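Local coordinates for protein putative acetamidase/formamidase (Yersinia enterocolitica subsp. palearctica serotype O:3, PDB 5UBU) that probably hydrolyses carbon-nitrogen bonds in linear amides such as acetamide or formamide, and carries bound sodium ions in this crystal, at residues Ile102-Glu107 with Gly171-Ser176. Sequence-based numbering, arbitrary orientation.
Sequences IAVYIE and GTLSVS
V104 and L173 meet end to end: the CD2 methyl of L173 lies 4.0 Å from CB of V104 and equally near its CG1, while CD1 of L173 comes to 4.2 Å from that CG1. The fork of the leucine faces the CG1 branch of the valine. Leucine suits this place: with CG opposite the backbone N (chi1 -176°), both methyls stand well out from strand 169-175 toward a shorter, beta-branched partner. Two residues further along 171-176, and two back along 102-107, V175 meets I102 at a slant, CG1 to CG1 at 4.0 Å. Both are beta-branched, at home in extended strands, with bulk near the backbone that fills the space between the sheets without polar groups. No hydrogen bond joins the segments, and the CA atoms of V104 and L173 stand 8.8 Å apart, a spacing for facing sheets rather than neighbouring strands. This is the interior of a beta sandwich: 102-107 belongs to the large mixed sheet and 171-176 to the smaller one packed against it, each turning a row of branched apolar side chains to the other. Backbone bonds to strands 203-208 and 239-248 hold the first segment in its sheet. L216, touching V104, and L207, touching V175, fill out the same layer. On the far face of the second strand the character changes: S174 points away from 102-107, and T172 touches D220, a ligand of both sodium sites, while its OG1 is hydrogen-bonded to NE2 of Q87. A bound sodium ion lies about 10 Å from the side chain of L173.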
loop_
_atom_site.group_PDB
_atom_site.type_symbol
_atom_site.label_atom_id
_atom_site.label_comp_id
_atom_site.label_asym_id
_atom_site.label_seq_id
_atom_site.Cartn_x
_atom_site.Cartn_y
_atom_site.Cartn_z
ATOM N N ILE B 102 18.066 -22.522 12.256
ATOM C CA ILE B 102 17.528 -23.867 12.192
ATOM C C ILE B 102 17.327 -24.173 10.717
ATOM O O ILE B 102 16.694 -23.397 10.009
ATOM C CB ILE B 102 16.160 -23.979 12.881
ATOM C CG1 ILE B 102 16.256 -23.606 14.360
ATOM C CG2 ILE B 102 15.589 -25.386 12.719
ATOM C CD1 ILE B 102 17.165 -24.503 15.185
ATOM N N ALA B 103 17.880 -25.290 10.255
ATOM C CA ALA B 103 17.721 -25.714 8.871
ATOM C C ALA B 103 16.678 -26.819 8.886
ATOM O O ALA B 103 16.850 -27.814 9.584
ATOM C CB ALA B 103 19.038 -26.222 8.306
ATOM N N VAL B 104 15.598 -26.643 8.131
ATOM C CA VAL B 104 14.535 -27.643 8.087
ATOM C C VAL B 104 14.411 -28.202 6.680
ATOM O O VAL B 104 13.929 -27.524 5.771
ATOM C CB VAL B 104 13.176 -27.049 8.518
ATOM C CG1 VAL B 104 12.093 -28.123 8.494
ATOM C CG2 VAL B 104 13.282 -26.429 9.904
ATOM N N TYR B 105 14.863 -29.437 6.501
ATOM C CA TYR B 105 14.774 -30.106 5.210
ATOM C C TYR B 105 13.550 -31.005 5.201
ATOM O O TYR B 105 13.446 -31.906 6.010
ATOM C CB TYR B 105 16.049 -30.908 4.902
ATOM C CG TYR B 105 15.907 -31.799 3.696
ATOM C CD1 TYR B 105 15.663 -31.258 2.440
ATOM C CD2 TYR B 105 16.045 -33.182 3.798
ATOM C CE1 TYR B 105 15.509 -32.067 1.320
ATOM C CE2 TYR B 105 15.909 -34.000 2.676
ATOM C CZ TYR B 105 15.637 -33.432 1.444
ATOM O OH TYR B 105 15.493 -34.214 0.328
ATOM N N ILE B 106 12.617 -30.744 4.291
ATOM C CA ILE B 106 11.406 -31.554 4.189
ATOM C C ILE B 106 11.709 -32.728 3.252
ATOM O O ILE B 106 12.057 -32.522 2.090
ATOM C CB ILE B 106 10.217 -30.726 3.670
ATOM C CG1 ILE B 106 9.989 -29.500 4.576
ATOM C CG2 ILE B 106 8.965 -31.594 3.608
ATOM C CD1 ILE B 106 8.932 -28.535 4.073
ATOM N N GLU B 107 11.599 -33.950 3.766
ATOM C CA GLU B 107 11.882 -35.131 2.957
ATOM C C GLU B 107 10.684 -35.569 2.156
ATOM O O GLU B 107 10.799 -35.855 0.960
ATOM C CB GLU B 107 12.294 -36.324 3.824
ATOM C CG GLU B 107 13.583 -36.170 4.606
ATOM C CD GLU B 107 13.955 -37.437 5.341
ATOM O OE1 GLU B 107 14.922 -37.411 6.139
ATOM O OE2 GLU B 107 13.268 -38.462 5.138
ATOM N N GLY B 171 2.563 -24.707 4.886
ATOM C CA GLY B 171 2.106 -23.327 4.918
ATOM C C GLY B 171 2.693 -22.565 6.087
ATOM O O GLY B 171 3.063 -21.407 5.934
ATOM N N THR B 172 2.767 -23.209 7.250
ATOM C CA THR B 172 3.313 -22.585 8.460
ATOM C C THR B 172 4.535 -23.320 9.002
ATOM O O THR B 172 4.417 -24.409 9.542
ATOM C CB THR B 172 2.276 -22.510 9.609
ATOM O OG1 THR B 172 1.859 -23.832 9.976
ATOM C CG2 THR B 172 1.059 -21.682 9.207
ATOM N N LEU B 173 5.702 -22.711 8.842
ATOM C CA LEU B 173 6.959 -23.258 9.336
ATOM C C LEU B 173 7.624 -22.094 10.062
ATOM O O LEU B 173 7.868 -21.050 9.467
ATOM C CB LEU B 173 7.833 -23.772 8.192
ATOM C CG LEU B 173 9.139 -24.458 8.614
ATOM C CD1 LEU B 173 8.849 -25.684 9.482
ATOM C CD2 LEU B 173 9.983 -24.846 7.406
ATOM N N SER B 174 7.918 -22.256 11.347
ATOM C CA SER B 174 8.499 -21.147 12.098
ATOM C C SER B 174 9.269 -21.511 13.348
ATOM O O SER B 174 9.273 -22.653 13.790
ATOM C CB SER B 174 7.358 -20.206 12.507
ATOM O OG SER B 174 6.391 -20.892 13.271
ATOM N N VAL B 175 9.939 -20.498 13.888
ATOM C CA VAL B 175 10.674 -20.608 15.142
ATOM C C VAL B 175 10.150 -19.487 16.038
ATOM O O VAL B 175 9.586 -18.511 15.548
ATOM C CB VAL B 175 12.199 -20.550 14.963
ATOM C CG1 VAL B 175 12.692 -21.813 14.289
ATOM C CG2 VAL B 175 12.625 -19.318 14.183
ATOM N N SER B 176 10.317 -19.631 17.344
ATOM C CA SER B 176 9.824 -18.627 18.282
ATOM C C SER B 176 10.549 -17.291 18.250
ATOM O O SER B 176 11.746 -17.249 18.017
ATOM C CB SER B 176 9.924 -19.150 19.713
ATOM O OG SER B 176 9.556 -18.147 20.647
#